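Local atomic coordinates of glycerol kinase, putative (Plasmodium falciparum, PDB entry 2W40), a protein that probably transfers a phosphate group from ATP to glycerol, giving sn-glycerol 3-phosphate, as a glycerol kinase of the FGGY family. Residues Asn101-Leu106 with Leu144-Asn149; Asn122-Gln127 with Gly131-Thr136; Thr190-Ile195 with Lys206-Thr211. One frame throughout, in Å; residues are numbered along the deposited sequence.

Contact 1. Residues Asn101-Leu106 with Leu144-Asn149; sequences NAIVWL and LWLIQN. With EDO (1,2-ethanediol), chain B.
The indole of Trp-145 meets Ile-103 obliquely: CD1 of Ile-103 stands 4.2 Å from CE3 of Trp-145. In the plane of the indole, at its edge, lies CD2 of Leu-146. One face carries ND2 of Asn-149, 3.2 Å above the plane and displaced toward the rim, and Arg-109 makes a cation-pi contact with the same ring. The Asn-149 amide is held there by a hydrogen bond from ND2 to the carbonyl O of Trp-145, 2.9 Å long with an N-H...O angle of 164°. The closest approach across the contact is aliphatic. Ile-103 and Leu-146 reach toward each other tip to tip, with CD1 of Ile-103 3.8 Å from CG of Leu-146 and similarly near both of its methyls. CG1 of Ile-103 lies anti to the carbonyl carbon (chi1 -61°) and CD1 extends it (chi2 176°), which carries the methyl out to the helix. Strand 102-103, paired with strand 46-47, is thereby joined to helix 140-149; Leu-146 also touches Ile-90 and Ile-153. Only 108 Å² is buried and the contacts across are all apolar, as expected of packing held by dispersion and burial rather than by polar bonds.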
loop_
_atom_site.group_PDB
_atom_site.type_symbol
_atom_site.label_atom_id
_atom_site.label_comp_id
_atom_site.label_asym_id
_atom_site.label_seq_id
_atom_site.Cartn_x
_atom_site.Cartn_y
_atom_site.Cartn_z
ATOM N N ASN C 101 -4.746 1.245 30.594
ATOM C CA ASN C 101 -3.493 1.555 29.874
ATOM C C ASN C 101 -3.334 3.048 29.640
ATOM O O ASN C 101 -4.288 3.803 29.628
ATOM C CB ASN C 101 -3.417 0.852 28.538
ATOM C CG ASN C 101 -2.937 -0.627 28.602
ATOM O OD1 ASN C 101 -3.212 -1.423 27.642
ATOM N ND2 ASN C 101 -2.346 -1.030 29.659
ATOM N N ALA C 102 -2.115 3.474 29.329
ATOM C CA ALA C 102 -1.938 4.800 28.752
ATOM C C ALA C 102 -2.668 4.807 27.381
ATOM O O ALA C 102 -2.489 3.930 26.598
ATOM C CB ALA C 102 -0.439 5.158 28.600
ATOM N N ILE C 103 -3.423 5.890 27.076
ATOM C CA ILE C 103 -3.936 6.157 25.772
ATOM C C ILE C 103 -3.052 7.234 25.134
ATOM O O ILE C 103 -2.886 8.341 25.679
ATOM C CB ILE C 103 -5.403 6.636 25.772
ATOM C CG1 ILE C 103 -6.314 5.527 26.396
ATOM C CG2 ILE C 103 -5.858 6.870 24.314
ATOM C CD1 ILE C 103 -7.785 5.901 26.548
ATOM N N VAL C 104 -2.395 6.812 24.038
ATOM C CA VAL C 104 -1.262 7.571 23.460
ATOM C C VAL C 104 -1.810 8.734 22.662
ATOM O O VAL C 104 -2.989 8.732 22.165
ATOM C CB VAL C 104 -0.330 6.609 22.648
ATOM C CG1 VAL C 104 0.900 7.252 22.085
ATOM C CG2 VAL C 104 0.152 5.450 23.553
ATOM N N TRP C 105 -0.946 9.714 22.460
ATOM C CA TRP C 105 -1.282 10.911 21.619
ATOM C C TRP C 105 -1.833 10.497 20.241
ATOM O O TRP C 105 -2.568 11.216 19.646
ATOM C CB TRP C 105 -0.086 11.869 21.607
ATOM C CG TRP C 105 1.156 11.336 20.986
ATOM C CD1 TRP C 105 2.162 10.705 21.639
ATOM C CD2 TRP C 105 1.584 11.475 19.608
ATOM N NE1 TRP C 105 3.205 10.431 20.760
ATOM C CE2 TRP C 105 2.880 10.884 19.512
ATOM C CE3 TRP C 105 1.064 12.135 18.478
ATOM C CZ2 TRP C 105 3.605 10.851 18.257
ATOM C CZ3 TRP C 105 1.771 12.137 17.302
ATOM C CH2 TRP C 105 3.027 11.489 17.196
ATOM N N LEU C 106 -1.247 9.469 19.665
ATOM C CA LEU C 106 -1.614 8.912 18.341
ATOM C C LEU C 106 -2.988 8.196 18.268
ATOM O O LEU C 106 -3.480 7.923 17.155
ATOM C CB LEU C 106 -0.534 7.951 17.853
ATOM C CG LEU C 106 0.745 8.571 17.272
ATOM C CD1 LEU C 106 1.876 7.475 17.133
ATOM C CD2 LEU C 106 0.427 9.310 15.879
ATOM N N LEU C 144 -12.124 11.999 28.803
ATOM C CA LEU C 144 -13.564 11.878 28.662
ATOM C C LEU C 144 -13.992 10.468 28.252
ATOM O O LEU C 144 -14.916 9.857 28.841
ATOM C CB LEU C 144 -14.104 12.898 27.717
ATOM C CG LEU C 144 -15.660 12.884 27.485
ATOM C CD1 LEU C 144 -16.451 13.080 28.767
ATOM C CD2 LEU C 144 -16.005 13.957 26.407
ATOM N N TRP C 145 -13.352 9.905 27.281
ATOM C CA TRP C 145 -13.652 8.575 26.869
ATOM C C TRP C 145 -13.520 7.588 28.019
ATOM O O TRP C 145 -14.389 6.710 28.222
ATOM C CB TRP C 145 -12.721 8.143 25.740
ATOM C CG TRP C 145 -13.085 6.820 25.134
ATOM C CD1 TRP C 145 -13.907 6.610 24.052
ATOM C CD2 TRP C 145 -12.660 5.530 25.556
ATOM N NE1 TRP C 145 -13.966 5.267 23.788
ATOM C CE2 TRP C 145 -13.266 4.591 24.708
ATOM C CE3 TRP C 145 -11.853 5.072 26.597
ATOM C CZ2 TRP C 145 -13.029 3.230 24.821
ATOM C CZ3 TRP C 145 -11.631 3.715 26.715
ATOM C CH2 TRP C 145 -12.270 2.820 25.855
ATOM N N LEU C 146 -12.439 7.681 28.783
ATOM C CA LEU C 146 -12.192 6.798 29.957
ATOM C C LEU C 146 -13.335 6.903 30.985
ATOM O O LEU C 146 -13.836 5.904 31.475
ATOM C CB LEU C 146 -10.817 7.066 30.586
ATOM C CG LEU C 146 -9.683 6.527 29.724
ATOM C CD1 LEU C 146 -8.358 7.194 30.229
ATOM C CD2 LEU C 146 -9.679 5.004 29.773
ATOM N N ILE C 147 -13.759 8.106 31.295
ATOM C CA ILE C 147 -14.835 8.400 32.234
ATOM C C ILE C 147 -16.155 7.823 31.714
ATOM O O ILE C 147 -16.859 7.161 32.457
ATOM C CB ILE C 147 -14.987 9.933 32.396
ATOM C CG1 ILE C 147 -13.839 10.539 33.226
ATOM C CG2 ILE C 147 -16.268 10.386 33.118
ATOM C CD1 ILE C 147 -13.840 12.087 33.165
ATOM N N GLN C 148 -16.428 7.985 30.417
ATOM C CA GLN C 148 -17.645 7.491 29.821
ATOM C C GLN C 148 -17.690 5.995 29.696
ATOM O O GLN C 148 -18.805 5.422 29.634
ATOM C CB GLN C 148 -17.874 8.099 28.435
ATOM C CG GLN C 148 -18.208 9.538 28.414
ATOM C CD GLN C 148 -18.650 9.983 27.058
ATOM O OE1 GLN C 148 -18.473 9.272 26.035
ATOM N NE2 GLN C 148 -19.258 11.165 27.025
ATOM N N ASN C 149 -16.545 5.317 29.632
ATOM C CA ASN C 149 -16.543 3.923 29.333
ATOM C C ASN C 149 -16.127 3.050 30.524
ATOM O O ASN C 149 -16.059 1.823 30.376
ATOM C CB ASN C 149 -15.693 3.676 28.119
ATOM C CG ASN C 149 -16.397 4.154 26.807
ATOM O OD1 ASN C 149 -17.156 3.347 26.176
ATOM N ND2 ASN C 149 -16.116 5.389 26.356
HETATM C C1 EDO B . -4.200 2.888 15.932
HETATM O O1 EDO B . -4.905 1.992 14.848
HETATM C C2 EDO B . -3.715 4.410 15.827
HETATM O O2 EDO B . -4.412 5.719 16.054
#

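Contact 2. Residues Asn122-Gln127 with Gly131-Thr136; sequences NNNDIQ and GTYFNT. With EDO (1,2-ethanediol), chain D.
Gln-127 and Gly-131 begin a helix-to-loop contact in which residues 131-134, just after helix 123-130, fold back against that helix. Gly-131 N donates a hydrogen bond to Gln-127 O at 2.7 Å, and the positive phi of Gly-131 (94°) turns the chain out of the helix. Thr-132 O then comes 3.3 Å from CA of Gln-127, a CA-H...O contact. Beyond the turn, two rings pack on the helix. Asn-123 O lies at the edge of the Tyr-133 ring, near its plane, 3.3 Å from CD1 of Tyr-133. The Gln-127 side chain crosses this tyrosine with amide and ring planes 48° apart. CG of Gln-127 is anti to its backbone N (chi1 -177°) and the chain runs on extended, which carries NE2 out to Ser-285 O, while a water donates to OE1. Phe-134 receives Ile-126 at about a right angle: CG1 of Ile-126 makes an off-centre CH-pi contact, 4.3 Å from the centroid of the Phe-134 ring, and CD1 of Ile-126 is 3.7 Å from CE1 of Phe-134. An ethanediol accepts from Tyr-133 N and lies over one face of the tyrosine ring. Such a positive-phi glycine is a familiar helix C-terminal stop, here reversing the chain toward helix 140-149.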
loop_
_atom_site.group_PDB
_atom_site.type_symbol
_atom_site.label_atom_id
_atom_site.label_comp_id
_atom_site.label_asym_id
_atom_site.label_seq_id
_atom_site.Cartn_x
_atom_site.Cartn_y
_atom_site.Cartn_z
ATOM N N ASN C 122 -18.254 26.773 20.671
ATOM C CA ASN C 122 -17.683 27.732 19.771
ATOM C C ASN C 122 -16.148 27.424 19.747
ATOM O O ASN C 122 -15.433 27.663 20.699
ATOM C CB ASN C 122 -17.942 29.127 20.313
ATOM C CG ASN C 122 -17.453 30.300 19.409
ATOM O OD1 ASN C 122 -18.081 31.399 19.409
ATOM N ND2 ASN C 122 -16.353 30.122 18.733
ATOM N N ASN C 123 -15.683 26.981 18.599
ATOM C CA ASN C 123 -14.218 26.529 18.426
ATOM C C ASN C 123 -13.303 27.717 18.756
ATOM O O ASN C 123 -12.245 27.498 19.356
ATOM C CB ASN C 123 -13.901 25.973 17.011
ATOM C CG ASN C 123 -15.047 25.115 16.441
ATOM O OD1 ASN C 123 -15.447 25.291 15.243
ATOM N ND2 ASN C 123 -15.588 24.150 17.303
ATOM N N ASN C 124 -13.666 28.958 18.422
ATOM C CA ASN C 124 -12.795 30.115 18.721
ATOM C C ASN C 124 -12.669 30.400 20.216
ATOM O O ASN C 124 -11.636 30.830 20.702
ATOM C CB ASN C 124 -13.232 31.382 18.033
ATOM C CG ASN C 124 -13.289 31.224 16.516
ATOM O OD1 ASN C 124 -12.531 31.898 15.744
ATOM N ND2 ASN C 124 -14.243 30.397 16.060
ATOM N N ASP C 125 -13.721 30.090 20.966
ATOM C CA ASP C 125 -13.685 30.222 22.371
ATOM C C ASP C 125 -12.779 29.171 22.999
ATOM O O ASP C 125 -12.042 29.470 23.926
ATOM C CB ASP C 125 -15.061 30.038 22.998
ATOM C CG ASP C 125 -15.942 31.288 22.883
ATOM O OD1 ASP C 125 -15.477 32.379 22.468
ATOM O OD2 ASP C 125 -17.133 31.140 23.238
ATOM N N ILE C 126 -12.862 27.958 22.507
ATOM C CA ILE C 126 -11.959 26.875 22.995
ATOM C C ILE C 126 -10.457 27.253 22.716
ATOM O O ILE C 126 -9.598 27.080 23.535
ATOM C CB ILE C 126 -12.371 25.502 22.409
ATOM C CG1 ILE C 126 -13.892 25.237 22.709
ATOM C CG2 ILE C 126 -11.357 24.439 22.800
ATOM C CD1 ILE C 126 -14.199 25.063 24.078
ATOM N N GLN C 127 -10.237 27.792 21.530
ATOM C CA GLN C 127 -8.906 28.163 21.087
ATOM C C GLN C 127 -8.374 29.289 21.903
ATOM O O GLN C 127 -7.209 29.267 22.341
ATOM C CB GLN C 127 -8.907 28.429 19.612
ATOM C CG GLN C 127 -7.465 28.761 19.077
ATOM C CD GLN C 127 -7.446 29.476 17.726
ATOM O OE1 GLN C 127 -8.424 30.142 17.282
ATOM N NE2 GLN C 127 -6.285 29.383 17.078
ATOM N N GLY C 131 -5.516 27.425 23.478
ATOM C CA GLY C 131 -4.576 27.346 22.371
ATOM C C GLY C 131 -4.798 26.421 21.186
ATOM O O GLY C 131 -4.144 26.512 20.156
ATOM N N THR C 132 -5.888 25.663 21.278
ATOM C CA THR C 132 -6.256 24.690 20.275
ATOM C C THR C 132 -7.792 24.579 20.152
ATOM O O THR C 132 -8.484 24.905 21.092
ATOM C CB THR C 132 -5.687 23.230 20.651
ATOM O OG1 THR C 132 -5.813 22.347 19.524
ATOM C CG2 THR C 132 -6.322 22.712 21.995
ATOM N N TYR C 133 -8.192 24.112 18.972
ATOM C CA TYR C 133 -9.583 23.584 18.812
ATOM C C TYR C 133 -9.645 22.163 19.378
ATOM O O TYR C 133 -8.612 21.571 19.679
ATOM C CB TYR C 133 -9.933 23.563 17.358
ATOM C CG TYR C 133 -9.915 24.871 16.599
ATOM C CD1 TYR C 133 -10.365 26.000 17.147
ATOM C CD2 TYR C 133 -9.377 24.945 15.364
ATOM C CE1 TYR C 133 -10.484 27.176 16.445
ATOM C CE2 TYR C 133 -9.354 26.155 14.681
ATOM C CZ TYR C 133 -9.959 27.279 15.255
ATOM O OH TYR C 133 -9.977 28.520 14.568
ATOM N N PHE C 134 -10.858 21.648 19.626
ATOM C CA PHE C 134 -11.024 20.229 19.952
ATOM C C PHE C 134 -10.344 19.421 18.863
ATOM O O PHE C 134 -10.490 19.685 17.658
ATOM C CB PHE C 134 -12.533 19.844 19.969
ATOM C CG PHE C 134 -13.350 20.442 21.117
ATOM C CD1 PHE C 134 -12.776 20.897 22.321
ATOM C CD2 PHE C 134 -14.722 20.567 21.007
ATOM C CE1 PHE C 134 -13.562 21.440 23.386
ATOM C CE2 PHE C 134 -15.457 21.142 22.081
ATOM C CZ PHE C 134 -14.912 21.475 23.248
ATOM N N ASN C 135 -9.704 18.332 19.308
ATOM C CA ASN C 135 -9.065 17.398 18.424
ATOM C C ASN C 135 -8.924 16.034 19.094
ATOM O O ASN C 135 -9.253 15.902 20.257
ATOM C CB ASN C 135 -7.729 17.988 17.924
ATOM C CG ASN C 135 -6.766 18.270 19.054
ATOM O OD1 ASN C 135 -6.618 17.396 19.991
ATOM N ND2 ASN C 135 -6.043 19.419 18.965
ATOM N N THR C 136 -8.434 15.065 18.347
ATOM C CA THR C 136 -8.252 13.713 18.863
ATOM C C THR C 136 -6.925 13.515 19.570
ATOM O O THR C 136 -6.647 12.393 20.079
ATOM C CB THR C 136 -8.367 12.626 17.780
ATOM O OG1 THR C 136 -7.326 12.877 16.858
ATOM C CG2 THR C 136 -9.728 12.710 17.026
HETATM C C1 EDO D . -5.809 25.839 16.096
HETATM O O1 EDO D . -5.400 26.636 14.959
HETATM C C2 EDO D . -5.716 24.363 15.819
HETATM O O2 EDO D . -6.132 23.644 16.901
HETATM O O HOH W 1 -13.164 23.493 18.824
HETATM O O HOH W 2 -3.482 28.681 17.523
HETATM O O HOH W 3 -8.506 31.592 15.027
#

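Contact 3. Residues Thr190-Ile195 with Lys206-Thr211; sequences TLLMDI and KIFNIT
Leu-192 and Phe-208 mark the nearest backbone approach, their CA atoms 8.5 Å apart, so side chains make most of the contact. In 190-195 the chain is irregular: Leu-191 has a positive phi (77°), and Leu-192 N donates to Thr-190 OG1 at 3.0 Å, forming an ST turn. Segment 206-211 leaves helix 202-207 at Phe-208, and Asn-209, also at positive phi, lets the chain turn away. Both methyls of Leu-192 come near CD1 of Ile-210: CD1 of Leu-192 is the closer, tip to tip at 3.5 Å, and its CD2 also reaches CD2 of Phe-208 at 3.8 Å, Leu-192 and Phe-208 crossing at a slant. CG1 of Ile-210, anti to the carbonyl carbon (chi1 -61°), continues extended to the CD1 that makes the touch. One face of the Phe-208 ring has CG2 of Ile-207 over its centre, 3.9 Å above the plane, and Phe-141 packs edge-to-face with the ring. Leu-192 also touches Ile-143 of helix 140-149, which places this apolar cluster among the helices of the N-terminal FGGY domain. The 206-211 side ends its helix in a Schellman motif with Asn-209 as C-prime: Asn-209 N donates a hydrogen bond to Lys-206 O at 3.1 Å, and Ile-210 N to Cys-205 O.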
loop_
_atom_site.group_PDB
_atom_site.type_symbol
_atom_site.label_atom_id
_atom_site.label_comp_id
_atom_site.label_asym_id
_atom_site.label_seq_id
_atom_site.Cartn_x
_atom_site.Cartn_y
_atom_site.Cartn_z
ATOM N N THR C 190 -3.092 19.382 27.309
ATOM C CA THR C 190 -4.204 18.591 27.898
ATOM C C THR C 190 -5.624 19.022 27.421
ATOM O O THR C 190 -6.584 18.192 27.551
ATOM C CB THR C 190 -4.165 18.712 29.466
ATOM O OG1 THR C 190 -4.437 20.065 29.831
ATOM C CG2 THR C 190 -2.907 18.113 30.137
ATOM N N LEU C 191 -5.753 20.275 26.949
ATOM C CA LEU C 191 -7.034 20.908 26.586
ATOM C C LEU C 191 -7.792 21.361 27.864
ATOM O O LEU C 191 -8.964 21.696 27.804
ATOM C CB LEU C 191 -7.891 20.048 25.683
ATOM C CG LEU C 191 -8.106 20.491 24.252
ATOM C CD1 LEU C 191 -8.727 19.389 23.308
ATOM C CD2 LEU C 191 -8.908 21.684 24.293
ATOM N N LEU C 192 -7.090 21.275 29.041
ATOM C CA LEU C 192 -7.645 21.638 30.350
ATOM C C LEU C 192 -7.050 22.909 30.981
ATOM O O LEU C 192 -7.575 23.359 32.016
ATOM C CB LEU C 192 -7.561 20.515 31.360
ATOM C CG LEU C 192 -8.103 19.201 30.891
ATOM C CD1 LEU C 192 -7.734 18.179 31.977
ATOM C CD2 LEU C 192 -9.611 19.308 30.612
ATOM N N MET C 193 -5.921 23.421 30.429
ATOM C CA MET C 193 -5.262 24.544 31.042
ATOM C C MET C 193 -5.646 25.828 30.283
ATOM O O MET C 193 -5.674 25.812 29.054
ATOM C CB MET C 193 -3.764 24.364 30.938
ATOM C CG MET C 193 -2.993 25.357 31.796
ATOM S SD MET C 193 -1.200 25.356 31.511
ATOM C CE MET C 193 -1.084 26.352 29.977
ATOM N N ASP C 194 -5.791 26.924 31.013
ATOM C CA ASP C 194 -5.946 28.276 30.483
ATOM C C ASP C 194 -4.552 28.711 29.978
ATOM O O ASP C 194 -3.596 28.796 30.781
ATOM C CB ASP C 194 -6.451 29.206 31.538
ATOM C CG ASP C 194 -6.734 30.635 30.957
ATOM O OD1 ASP C 194 -5.905 31.194 30.213
ATOM O OD2 ASP C 194 -7.807 31.217 31.321
ATOM N N ILE C 195 -4.425 28.848 28.663
ATOM C CA ILE C 195 -3.104 29.150 28.040
ATOM C C ILE C 195 -2.460 30.488 28.451
ATOM O O ILE C 195 -1.256 30.656 28.345
ATOM C CB ILE C 195 -3.252 29.077 26.492
ATOM C CG1 ILE C 195 -1.906 28.958 25.741
ATOM C CG2 ILE C 195 -3.989 30.219 25.873
ATOM C CD1 ILE C 195 -1.087 27.782 26.152
ATOM N N LYS C 206 -15.221 21.020 33.336
ATOM C CA LYS C 206 -16.676 20.715 33.291
ATOM C C LYS C 206 -17.074 20.103 31.985
ATOM O O LYS C 206 -17.777 19.066 31.949
ATOM C CB LYS C 206 -17.532 21.972 33.624
ATOM C CG LYS C 206 -19.012 21.732 33.579
ATOM C CD LYS C 206 -19.848 23.039 33.787
ATOM C CE LYS C 206 -21.403 22.780 33.908
ATOM N NZ LYS C 206 -21.685 21.662 34.894
ATOM N N ILE C 207 -16.539 20.630 30.886
ATOM C CA ILE C 207 -16.841 20.078 29.593
ATOM C C ILE C 207 -16.435 18.621 29.559
ATOM O O ILE C 207 -17.210 17.781 29.088
ATOM C CB ILE C 207 -16.075 20.879 28.445
ATOM C CG1 ILE C 207 -16.621 22.310 28.285
ATOM C CG2 ILE C 207 -16.113 20.113 27.114
ATOM C CD1 ILE C 207 -15.724 23.227 27.305
ATOM N N PHE C 208 -15.250 18.320 30.124
ATOM C CA PHE C 208 -14.714 17.003 30.002
ATOM C C PHE C 208 -15.089 16.046 31.131
ATOM O O PHE C 208 -14.504 14.970 31.271
ATOM C CB PHE C 208 -13.231 17.096 29.729
ATOM C CG PHE C 208 -12.942 17.615 28.331
ATOM C CD1 PHE C 208 -13.247 16.850 27.214
ATOM C CD2 PHE C 208 -12.413 18.913 28.135
ATOM C CE1 PHE C 208 -13.057 17.356 25.912
ATOM C CE2 PHE C 208 -12.200 19.406 26.852
ATOM C CZ PHE C 208 -12.510 18.647 25.752
ATOM N N ASN C 209 -16.028 16.469 31.960
ATOM C CA ASN C 209 -16.606 15.669 33.101
ATOM C C ASN C 209 -15.632 15.368 34.211
ATOM O O ASN C 209 -15.753 14.347 35.000
ATOM C CB ASN C 209 -17.112 14.304 32.572
ATOM C CG ASN C 209 -18.279 14.361 31.619
ATOM O OD1 ASN C 209 -18.574 15.339 30.891
ATOM N ND2 ASN C 209 -18.947 13.242 31.568
ATOM N N ILE C 210 -14.657 16.262 34.354
ATOM C CA ILE C 210 -13.703 16.182 35.442
ATOM C C ILE C 210 -14.318 16.954 36.582
ATOM O O ILE C 210 -14.128 18.166 36.656
ATOM C CB ILE C 210 -12.316 16.727 35.075
ATOM C CG1 ILE C 210 -11.746 15.900 33.905
ATOM C CG2 ILE C 210 -11.432 16.777 36.308
ATOM C CD1 ILE C 210 -10.615 16.520 33.212
ATOM N N THR C 211 -15.075 16.244 37.441
ATOM C CA THR C 211 -15.912 16.891 38.449
ATOM C C THR C 211 -15.178 17.296 39.695
ATOM O O THR C 211 -15.709 18.047 40.533
ATOM C CB THR C 211 -17.043 15.921 38.907
ATOM O OG1 THR C 211 -16.400 14.740 39.388
ATOM C CG2 THR C 211 -17.975 15.539 37.778
#

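From the N terminus, strand 102-103 opens the loop that contact 1 closes on helix 140-149, with 37 residues between its segments. Contact 2 is nested within that loop, shutting a much shorter one at the end of helix 123-130, just before the chain enters helix 140-149. Contact 3 follows in series, closing a third loop, of ten residues, that holds the first turn of helix 202-207. Contacts 1 and 2 do not touch, their centres about 19 Å apart, but contact 3 meets both: Ile-147 CD1 lies 3.5 Å from Phe-208 O, and Phe-134 CE1 lies 3.8 Å from Phe-208 CZ. Phe-208 thus bridges helix 140-149 and the 131-136 loop within the N-terminal FGGY domain.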